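Local coordinates for protein RNA-dependent RNA Polymerase (Bombyx mori cytoplasmic polyhedrosis virus, PDB 6TZ0) that synthesises RNA from an RNA template as the polymerase of a double-stranded RNA virus, serving both transcription and genome replication, at residues I26-N35 / F782-R791; V38-N46 / W146-D157. One frame throughout, in Å; residues are numbered along the deposited sequence.

Interaction 1: I26-N35 / F782-R791; sequences IEHLTAKLAN and FFCGAICLRR
Arg790 lies against Glu27, Thr30 and Ala31 where two helices of this reovirus-family polymerase pack: helix 20-35 crosses the C-terminal end of helix 774-786 and the turn after it, with segment axes 10.4 Å apart at a crossing angle of -61°. The arginine chain is extended, with CG anti to the backbone N (chi1 -161°), which carries its guanidinium obliquely back toward the turn of Glu27. CB of Ala31 sits over one face of that group, and Thr30 OG1 lies in plane at its edge. NH1 gives a weak, bent hydrogen bond to the carbonyl O of Glu27 (3.1 Å, 121°). The Glu27 carboxylate makes a long, doubtful salt bridge with NH2, while NE is held by Leu832 O.

Thr30 satisfies its own hydroxyl, OG1 donating to Ile26 O at 2.6 Å. That carbonyl also accepts Thr30 N, from the opposite face of its plane. The methyl CG2 is left to the apolar side, 3.9 Å from Ala786 CB and at the edge of the Phe783 ring.

Ile787 continues this layer beyond the helix: its CD1 meets Leu33 CD1 at 3.9 Å. Here the CA traces come nearest, CA of Ala34 standing 5.0 Å from CA of Ile787. Arg791, an ATP-binding residue, follows, so the contact sets part of that site beside Ala34, whose CB rests 3.5 Å from Ile787 O and 4.2 Å from Arg791 CG.

Interaction 2: V38-N46 / W146-D157; sequences VARHDFLFN and WRELCAVIASLD
The guanidinium of Arg40 carries Arg147 over one face, NE of Arg147 lying 3.2 Å above its plane toward the rim. The two guanidinium planes stand 72° apart, and CZ of Arg40 falls in the plane of the Arg147 group, at its edge. In the Phe43 ring plane, at the edge, is the backbone N of Ala154; Ile153 CG2 approaches that ring obliquely, 3.7 Å from CE2. The indole of Trp146, stacked on Phe181, also receives its neighbour obliquely, CE3 being 3.9 Å from Leu44 CD1.

These groups belong to a knobs-into-holes packing of helix 37-44 on helix 145-160, whose segment axes cross at 44°. One knob is Phe43, its CG anti to the backbone N (chi1 180°) so that the ring enters the hole formed by Cys150, Ile153, Ala154 and Asp157. Leu44 fills the next hole, among Trp146, Leu149, Cys150 and Ile153. Cys150 lines both, and its SG touches Leu44 CD1 at 3.7 Å and the aliphatic CG of Arg40 at 3.7 Å. At the far end Asp157 OD2 comes within 3.3 Å of Phe43 CZ; its carboxylate is held by Tyr165 through OD1 and by Arg168 in a salt bridge.

No hydrogen bond joins the two segments, so shape and apolar contact hold them together. Arg147 is an ATP-binding residue, and Arg40 lies beside it and beside Arg37, another; this gathering of positive charge is consistent with a pocket suited to an anionic ligand.

Interactions 1 and 2 lie 11 Å apart between centres, on the same side of the chain's centre. Helices 20-35 and 37-44 follow each other in the chain, and interaction 2 is nested inside the long loop that interaction 1 closes. Arg40 NH1 spans the junction with a probable hydrogen bond to Leu33 O, 3.2 Å away. Helix 145-160 also meets helix 774-786, where Phe783 touches Ser155 and Val158, so the four helices form one continuous cluster. Arg147 and Arg791, both ATP-binding residues, come together between the contacts, with Arg37 nearby. Parts of the chain distant in sequence thus contribute arginines to one ATP-binding site.

Interaction 1: I26-N35 / F782-R791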
loop_
_atom_site.group_PDB
_atom_site.type_symbol
_atom_site.label_atom_id
_atom_site.label_comp_id
_atom_site.label_asym_id
_atom_site.label_seq_id
_atom_site.Cartn_x
_atom_site.Cartn_y
_atom_site.Cartn_z
ATOM N N ILE A 26 17.716 -43.248 0.591
ATOM C CA ILE A 26 17.533 -41.800 0.549
ATOM C C ILE A 26 16.836 -41.314 1.809
ATOM O O ILE A 26 17.175 -40.254 2.350
ATOM C CB ILE A 26 16.762 -41.409 -0.727
ATOM C CG1 ILE A 26 17.592 -41.750 -1.954
ATOM C CG2 ILE A 26 16.402 -39.932 -0.754
ATOM C CD1 ILE A 26 18.905 -41.007 -2.009
ATOM N N GLU A 27 15.881 -42.101 2.313
ATOM C CA GLU A 27 15.190 -41.767 3.554
ATOM C C GLU A 27 16.160 -41.713 4.730
ATOM O O GLU A 27 16.152 -40.750 5.507
ATOM C CB GLU A 27 14.081 -42.791 3.788
ATOM C CG GLU A 27 13.171 -42.490 4.937
ATOM C CD GLU A 27 11.987 -43.429 5.010
ATOM O OE1 GLU A 27 11.915 -44.362 4.184
ATOM O OE2 GLU A 27 11.118 -43.222 5.884
ATOM N N HIS A 28 17.071 -42.687 4.804
ATOM C CA HIS A 28 18.079 -42.727 5.858
ATOM C C HIS A 28 19.066 -41.568 5.755
ATOM O O HIS A 28 19.373 -40.922 6.764
ATOM C CB HIS A 28 18.810 -44.067 5.803
ATOM C CG HIS A 28 19.905 -44.205 6.812
ATOM N ND1 HIS A 28 19.662 -44.351 8.160
ATOM C CD2 HIS A 28 21.251 -44.246 6.666
ATOM C CE1 HIS A 28 20.810 -44.459 8.803
ATOM N NE2 HIS A 28 21.790 -44.401 7.919
ATOM N N LEU A 29 19.564 -41.275 4.552
ATOM C CA LEU A 29 20.577 -40.228 4.428
ATOM C C LEU A 29 19.996 -38.830 4.614
ATOM O O LEU A 29 20.632 -37.969 5.238
ATOM C CB LEU A 29 21.290 -40.344 3.088
ATOM C CG LEU A 29 22.248 -41.525 3.046
ATOM C CD1 LEU A 29 22.829 -41.669 1.672
ATOM C CD2 LEU A 29 23.347 -41.317 4.063
ATOM N N THR A 30 18.793 -38.575 4.098
ATOM C CA THR A 30 18.181 -37.272 4.324
ATOM C C THR A 30 17.721 -37.110 5.767
ATOM O O THR A 30 17.723 -35.989 6.289
ATOM C CB THR A 30 17.025 -37.060 3.351
ATOM O OG1 THR A 30 16.091 -38.136 3.476
ATOM C CG2 THR A 30 17.541 -36.990 1.921
ATOM N N ALA A 31 17.376 -38.210 6.447
ATOM C CA ALA A 31 17.132 -38.135 7.884
ATOM C C ALA A 31 18.411 -37.815 8.649
ATOM O O ALA A 31 18.386 -37.045 9.619
ATOM C CB ALA A 31 16.536 -39.450 8.374
ATOM N N LYS A 32 19.537 -38.393 8.222
ATOM C CA LYS A 32 20.811 -38.128 8.884
ATOM C C LYS A 32 21.255 -36.687 8.665
ATOM O O LYS A 32 21.882 -36.083 9.541
ATOM C CB LYS A 32 21.868 -39.114 8.382
ATOM C CG LYS A 32 23.215 -39.033 9.075
ATOM C CD LYS A 32 24.151 -40.122 8.573
ATOM C CE LYS A 32 25.562 -39.939 9.113
ATOM N NZ LYS A 32 25.630 -40.109 10.591
ATOM N N LEU A 33 20.925 -36.109 7.509
ATOM C CA LEU A 33 21.215 -34.690 7.319
ATOM C C LEU A 33 20.233 -33.792 8.060
ATOM O O LEU A 33 20.592 -32.673 8.437
ATOM C CB LEU A 33 21.232 -34.328 5.839
ATOM C CG LEU A 33 22.432 -34.866 5.076
ATOM C CD1 LEU A 33 22.347 -34.464 3.625
ATOM C CD2 LEU A 33 23.714 -34.363 5.703
ATOM N N ALA A 34 18.998 -34.241 8.275
ATOM C CA ALA A 34 18.033 -33.390 8.956
ATOM C C ALA A 34 18.153 -33.427 10.475
ATOM O O ALA A 34 17.729 -32.472 11.132
ATOM C CB ALA A 34 16.610 -33.775 8.551
ATOM N N ASN A 35 18.717 -34.490 11.053
ATOM C CA ASN A 35 18.658 -34.641 12.507
ATOM C C ASN A 35 19.747 -33.854 13.233
ATOM O O ASN A 35 19.445 -32.964 14.035
ATOM C CB ASN A 35 18.726 -36.121 12.884
ATOM C CG ASN A 35 17.442 -36.855 12.579
ATOM O OD1 ASN A 35 16.350 -36.339 12.812
ATOM N ND2 ASN A 35 17.564 -38.063 12.048
ATOM N N PHE A 782 12.538 -31.415 -4.048
ATOM C CA PHE A 782 12.481 -32.675 -3.311
ATOM C C PHE A 782 13.480 -32.703 -2.164
ATOM O O PHE A 782 13.153 -33.158 -1.065
ATOM C CB PHE A 782 12.732 -33.857 -4.244
ATOM C CG PHE A 782 12.899 -35.170 -3.527
ATOM C CD1 PHE A 782 11.818 -35.804 -2.944
ATOM C CD2 PHE A 782 14.145 -35.773 -3.449
ATOM C CE1 PHE A 782 11.980 -37.011 -2.288
ATOM C CE2 PHE A 782 14.310 -36.972 -2.797
ATOM C CZ PHE A 782 13.226 -37.593 -2.217
ATOM N N PHE A 783 14.696 -32.204 -2.387
ATOM C CA PHE A 783 15.663 -32.233 -1.295
ATOM C C PHE A 783 15.407 -31.155 -0.251
ATOM O O PHE A 783 15.723 -31.364 0.926
ATOM C CB PHE A 783 17.087 -32.145 -1.820
ATOM C CG PHE A 783 17.601 -33.447 -2.318
ATOM C CD1 PHE A 783 17.893 -34.456 -1.425
ATOM C CD2 PHE A 783 17.804 -33.666 -3.663
ATOM C CE1 PHE A 783 18.361 -35.665 -1.862
ATOM C CE2 PHE A 783 18.283 -34.873 -4.103
ATOM C CZ PHE A 783 18.556 -35.871 -3.199
ATOM N N CYS A 784 14.813 -30.020 -0.625
ATOM C CA CYS A 784 14.490 -29.056 0.422
ATOM C C CYS A 784 13.246 -29.479 1.192
ATOM O O CYS A 784 13.000 -28.972 2.289
ATOM C CB CYS A 784 14.306 -27.649 -0.142
ATOM S SG CYS A 784 12.771 -27.363 -0.997
ATOM N N GLY A 785 12.445 -30.391 0.638
ATOM C CA GLY A 785 11.422 -31.027 1.448
ATOM C C GLY A 785 11.952 -32.181 2.275
ATOM O O GLY A 785 11.438 -32.461 3.361
ATOM N N ALA A 786 12.986 -32.863 1.784
ATOM C CA ALA A 786 13.545 -34.017 2.475
ATOM C C ALA A 786 14.489 -33.643 3.605
ATOM O O ALA A 786 14.680 -34.447 4.523
ATOM C CB ALA A 786 14.294 -34.910 1.486
ATOM N N ILE A 787 15.068 -32.451 3.564
ATOM C CA ILE A 787 15.963 -32.044 4.637
ATOM C C ILE A 787 15.388 -30.938 5.527
ATOM O O ILE A 787 15.319 -31.084 6.743
ATOM C CB ILE A 787 17.327 -31.620 4.063
ATOM C CG1 ILE A 787 18.062 -32.844 3.519
ATOM C CG2 ILE A 787 18.164 -30.916 5.116
ATOM C CD1 ILE A 787 19.112 -32.520 2.485
ATOM N N CYS A 788 14.965 -29.843 4.908
ATOM C CA CYS A 788 14.411 -28.690 5.620
ATOM C C CYS A 788 13.081 -28.856 6.360
ATOM O O CYS A 788 12.917 -28.330 7.455
ATOM C CB CYS A 788 14.333 -27.482 4.683
ATOM S SG CYS A 788 15.929 -27.008 3.990
ATOM N N LEU A 789 12.133 -29.561 5.759
ATOM C CA LEU A 789 10.808 -29.730 6.357
ATOM C C LEU A 789 10.540 -31.071 7.047
ATOM O O LEU A 789 9.398 -31.376 7.376
ATOM C CB LEU A 789 9.725 -29.477 5.303
ATOM C CG LEU A 789 9.842 -28.195 4.477
ATOM C CD1 LEU A 789 8.850 -28.223 3.327
ATOM C CD2 LEU A 789 9.610 -26.968 5.341
ATOM N N ARG A 790 11.576 -31.870 7.260
ATOM C CA ARG A 790 11.405 -33.198 7.852
ATOM C C ARG A 790 11.399 -33.366 9.380
ATOM O O ARG A 790 11.181 -34.474 9.864
ATOM C CB ARG A 790 12.425 -34.158 7.238
ATOM C CG ARG A 790 12.066 -35.620 7.403
ATOM C CD ARG A 790 12.865 -36.479 6.445
ATOM N NE ARG A 790 12.583 -37.894 6.634
ATOM C CZ ARG A 790 13.169 -38.863 5.944
ATOM N NH1 ARG A 790 14.067 -38.563 5.020
ATOM N NH2 ARG A 790 12.858 -40.127 6.178
ATOM N N ARG A 791 11.615 -32.299 10.143
ATOM C CA ARG A 791 11.673 -32.440 11.604
ATOM C C ARG A 791 10.486 -31.905 12.402
ATOM O O ARG A 791 10.071 -30.762 12.233
ATOM C CB ARG A 791 12.942 -31.784 12.143
ATOM C CG ARG A 791 14.228 -32.461 11.720
ATOM C CD ARG A 791 15.346 -32.066 12.664
ATOM N NE ARG A 791 14.944 -32.257 14.053
ATOM C CZ ARG A 791 15.780 -32.228 15.083
ATOM N NH1 ARG A 791 15.324 -32.416 16.312
ATOM N NH2 ARG A 791 17.073 -32.017 14.884
#

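Interaction 2: V38-N46 / W146-D157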
loop_
_atom_site.group_PDB
_atom_site.type_symbol
_atom_site.label_atom_id
_atom_site.label_comp_id
_atom_site.label_asym_id
_atom_site.label_seq_id
_atom_site.Cartn_x
_atom_site.Cartn_y
_atom_site.Cartn_z
ATOM N N VAL A 38 26.326 -32.415 13.548
ATOM C CA VAL A 38 27.630 -33.039 13.356
ATOM C C VAL A 38 27.715 -33.656 11.968
ATOM O O VAL A 38 28.715 -33.493 11.258
ATOM C CB VAL A 38 27.884 -34.077 14.463
ATOM C CG1 VAL A 38 29.205 -34.777 14.242
ATOM C CG2 VAL A 38 27.857 -33.410 15.817
ATOM N N ALA A 39 26.647 -34.336 11.544
ATOM C CA ALA A 39 26.596 -34.886 10.197
ATOM C C ALA A 39 26.509 -33.793 9.142
ATOM O O ALA A 39 26.998 -33.981 8.027
ATOM C CB ALA A 39 25.419 -35.847 10.057
ATOM N N ARG A 40 25.925 -32.641 9.475
ATOM C CA ARG A 40 25.877 -31.543 8.513
ATOM C C ARG A 40 27.244 -30.895 8.338
ATOM O O ARG A 40 27.629 -30.551 7.214
ATOM C CB ARG A 40 24.834 -30.513 8.934
ATOM C CG ARG A 40 23.421 -31.027 8.807
ATOM C CD ARG A 40 22.397 -29.916 8.856
ATOM N NE ARG A 40 22.308 -29.257 10.150
ATOM C CZ ARG A 40 21.521 -29.666 11.137
ATOM N NH1 ARG A 40 20.768 -30.740 10.981
ATOM N NH2 ARG A 40 21.490 -29.005 12.283
ATOM N N HIS A 41 27.996 -30.737 9.431
ATOM C CA HIS A 41 29.371 -30.268 9.314
ATOM C C HIS A 41 30.249 -31.293 8.610
ATOM O O HIS A 41 31.183 -30.914 7.897
ATOM C CB HIS A 41 29.943 -29.941 10.695
ATOM C CG HIS A 41 31.272 -29.254 10.650
ATOM N ND1 HIS A 41 32.461 -29.941 10.535
ATOM C CD2 HIS A 41 31.599 -27.943 10.703
ATOM C CE1 HIS A 41 33.461 -29.081 10.508
ATOM N NE2 HIS A 41 32.967 -27.862 10.614
ATOM N N ASP A 42 29.958 -32.583 8.784
ATOM C CA ASP A 42 30.715 -33.622 8.091
ATOM C C ASP A 42 30.404 -33.636 6.599
ATOM O O ASP A 42 31.300 -33.840 5.774
ATOM C CB ASP A 42 30.397 -34.979 8.715
ATOM C CG ASP A 42 31.392 -36.057 8.333
ATOM O OD1 ASP A 42 32.391 -35.755 7.652
ATOM O OD2 ASP A 42 31.164 -37.223 8.711
ATOM N N PHE A 43 29.139 -33.426 6.238
ATOM C CA PHE A 43 28.732 -33.446 4.839
ATOM C C PHE A 43 29.233 -32.217 4.098
ATOM O O PHE A 43 29.710 -32.321 2.963
ATOM C CB PHE A 43 27.212 -33.540 4.752
ATOM C CG PHE A 43 26.680 -33.567 3.353
ATOM C CD1 PHE A 43 26.793 -34.709 2.581
ATOM C CD2 PHE A 43 26.046 -32.458 2.814
ATOM C CE1 PHE A 43 26.300 -34.743 1.297
ATOM C CE2 PHE A 43 25.552 -32.487 1.526
ATOM C CZ PHE A 43 25.680 -33.630 0.769
ATOM N N LEU A 44 29.129 -31.044 4.717
ATOM C CA LEU A 44 29.540 -29.828 4.033
ATOM C C LEU A 44 31.048 -29.649 4.008
ATOM O O LEU A 44 31.555 -28.928 3.145
ATOM C CB LEU A 44 28.887 -28.607 4.685
ATOM C CG LEU A 44 27.368 -28.488 4.545
ATOM C CD1 LEU A 44 26.849 -27.340 5.374
ATOM C CD2 LEU A 44 26.981 -28.298 3.097
ATOM N N PHE A 45 31.778 -30.287 4.918
ATOM C CA PHE A 45 33.210 -30.052 5.074
ATOM C C PHE A 45 33.958 -31.367 5.193
ATOM O O PHE A 45 34.763 -31.571 6.103
ATOM C CB PHE A 45 33.492 -29.178 6.285
ATOM C CG PHE A 45 32.732 -27.896 6.283
ATOM C CD1 PHE A 45 32.996 -26.922 5.342
ATOM C CD2 PHE A 45 31.765 -27.655 7.242
ATOM C CE1 PHE A 45 32.295 -25.743 5.338
ATOM C CE2 PHE A 45 31.063 -26.472 7.247
ATOM C CZ PHE A 45 31.329 -25.515 6.296
ATOM N N ASN A 46 33.684 -32.288 4.277
ATOM C CA ASN A 46 34.417 -33.541 4.225
ATOM C C ASN A 46 35.856 -33.289 3.781
ATOM O O ASN A 46 36.163 -32.294 3.119
ATOM C CB ASN A 46 33.723 -34.514 3.271
ATOM C CG ASN A 46 34.218 -35.940 3.410
ATOM O OD1 ASN A 46 35.062 -36.241 4.253
ATOM N ND2 ASN A 46 33.699 -36.826 2.570
ATOM N N TRP A 146 22.093 -23.579 7.497
ATOM C CA TRP A 146 22.973 -24.680 7.136
ATOM C C TRP A 146 22.185 -25.859 6.590
ATOM O O TRP A 146 22.692 -26.588 5.740
ATOM C CB TRP A 146 23.827 -25.111 8.327
ATOM C CG TRP A 146 24.738 -24.032 8.826
ATOM C CD1 TRP A 146 24.614 -23.332 9.984
ATOM C CD2 TRP A 146 25.865 -23.476 8.143
ATOM N NE1 TRP A 146 25.617 -22.403 10.088
ATOM C CE2 TRP A 146 26.399 -22.470 8.967
ATOM C CE3 TRP A 146 26.490 -23.747 6.926
ATOM C CZ2 TRP A 146 27.517 -21.733 8.610
ATOM C CZ3 TRP A 146 27.594 -23.016 6.574
ATOM C CH2 TRP A 146 28.101 -22.022 7.413
ATOM N N ARG A 147 20.934 -26.027 7.018
ATOM C CA ARG A 147 20.090 -27.072 6.448
ATOM C C ARG A 147 19.700 -26.746 5.013
ATOM O O ARG A 147 19.622 -27.643 4.164
ATOM C CB ARG A 147 18.849 -27.258 7.310
ATOM C CG ARG A 147 19.165 -27.799 8.674
ATOM C CD ARG A 147 17.924 -27.953 9.502
ATOM N NE ARG A 147 18.246 -28.416 10.842
ATOM C CZ ARG A 147 17.358 -28.555 11.815
ATOM N NH1 ARG A 147 17.745 -28.984 13.007
ATOM N NH2 ARG A 147 16.084 -28.260 11.598
ATOM N N GLU A 148 19.477 -25.464 4.718
ATOM C CA GLU A 148 19.179 -25.057 3.351
ATOM C C GLU A 148 20.396 -25.216 2.449
ATOM O O GLU A 148 20.268 -25.655 1.294
ATOM C CB GLU A 148 18.669 -23.619 3.344
ATOM C CG GLU A 148 17.356 -23.450 4.087
ATOM C CD GLU A 148 16.832 -22.034 4.044
ATOM O OE1 GLU A 148 17.541 -21.150 3.527
ATOM O OE2 GLU A 148 15.710 -21.801 4.530
ATOM N N LEU A 149 21.588 -24.899 2.967
ATOM C CA LEU A 149 22.804 -25.138 2.198
ATOM C C LEU A 149 23.051 -26.634 1.999
ATOM O O LEU A 149 23.512 -27.053 0.929
ATOM C CB LEU A 149 23.994 -24.464 2.884
ATOM C CG LEU A 149 25.320 -24.498 2.123
ATOM C CD1 LEU A 149 25.188 -23.766 0.808
ATOM C CD2 LEU A 149 26.439 -23.907 2.940
ATOM N N CYS A 150 22.714 -27.455 3.003
ATOM C CA CYS A 150 22.788 -28.907 2.853
ATOM C C CYS A 150 21.826 -29.412 1.792
ATOM O O CYS A 150 22.157 -30.340 1.047
ATOM C CB CYS A 150 22.509 -29.610 4.183
ATOM S SG CYS A 150 23.839 -29.560 5.387
ATOM N N ALA A 151 20.641 -28.801 1.690
ATOM C CA ALA A 151 19.684 -29.195 0.658
ATOM C C ALA A 151 20.204 -28.879 -0.738
ATOM O O ALA A 151 20.101 -29.719 -1.646
ATOM C CB ALA A 151 18.343 -28.511 0.900
ATOM N N VAL A 152 20.801 -27.694 -0.914
ATOM C CA VAL A 152 21.346 -27.309 -2.218
ATOM C C VAL A 152 22.512 -28.216 -2.616
ATOM O O VAL A 152 22.571 -28.722 -3.748
ATOM C CB VAL A 152 21.764 -25.828 -2.209
ATOM C CG1 VAL A 152 22.440 -25.451 -3.504
ATOM C CG2 VAL A 152 20.563 -24.955 -2.009
ATOM N N ILE A 153 23.431 -28.467 -1.678
ATOM C CA ILE A 153 24.607 -29.286 -1.973
ATOM C C ILE A 153 24.217 -30.747 -2.207
ATOM O O ILE A 153 24.771 -31.410 -3.094
ATOM C CB ILE A 153 25.647 -29.121 -0.847
ATOM C CG1 ILE A 153 26.170 -27.684 -0.812
ATOM C CG2 ILE A 153 26.800 -30.076 -0.993
ATOM C CD1 ILE A 153 26.851 -27.245 -2.075
ATOM N N ALA A 154 23.220 -31.248 -1.467
ATOM C CA ALA A 154 22.728 -32.608 -1.670
ATOM C C ALA A 154 22.080 -32.779 -3.035
ATOM O O ALA A 154 22.288 -33.801 -3.705
ATOM C CB ALA A 154 21.728 -32.962 -0.577
ATOM N N SER A 155 21.301 -31.779 -3.465
ATOM C CA SER A 155 20.682 -31.838 -4.785
ATOM C C SER A 155 21.726 -31.820 -5.893
ATOM O O SER A 155 21.623 -32.588 -6.859
ATOM C CB SER A 155 19.710 -30.676 -4.955
ATOM O OG SER A 155 20.422 -29.458 -4.990
ATOM N N LEU A 156 22.751 -30.969 -5.754
ATOM C CA LEU A 156 23.823 -30.924 -6.749
ATOM C C LEU A 156 24.612 -32.229 -6.797
ATOM O O LEU A 156 25.002 -32.683 -7.882
ATOM C CB LEU A 156 24.749 -29.752 -6.452
ATOM C CG LEU A 156 24.306 -28.325 -6.735
ATOM C CD1 LEU A 156 25.143 -27.383 -5.934
ATOM C CD2 LEU A 156 24.535 -28.038 -8.191
ATOM N N ASP A 157 24.834 -32.856 -5.635
ATOM C CA ASP A 157 25.576 -34.115 -5.594
ATOM C C ASP A 157 24.801 -35.242 -6.256
ATOM O O ASP A 157 25.373 -36.043 -6.999
ATOM C CB ASP A 157 25.905 -34.506 -4.155
ATOM C CG ASP A 157 26.945 -33.619 -3.533
ATOM O OD1 ASP A 157 27.734 -33.011 -4.278
ATOM O OD2 ASP A 157 26.993 -33.559 -2.290
#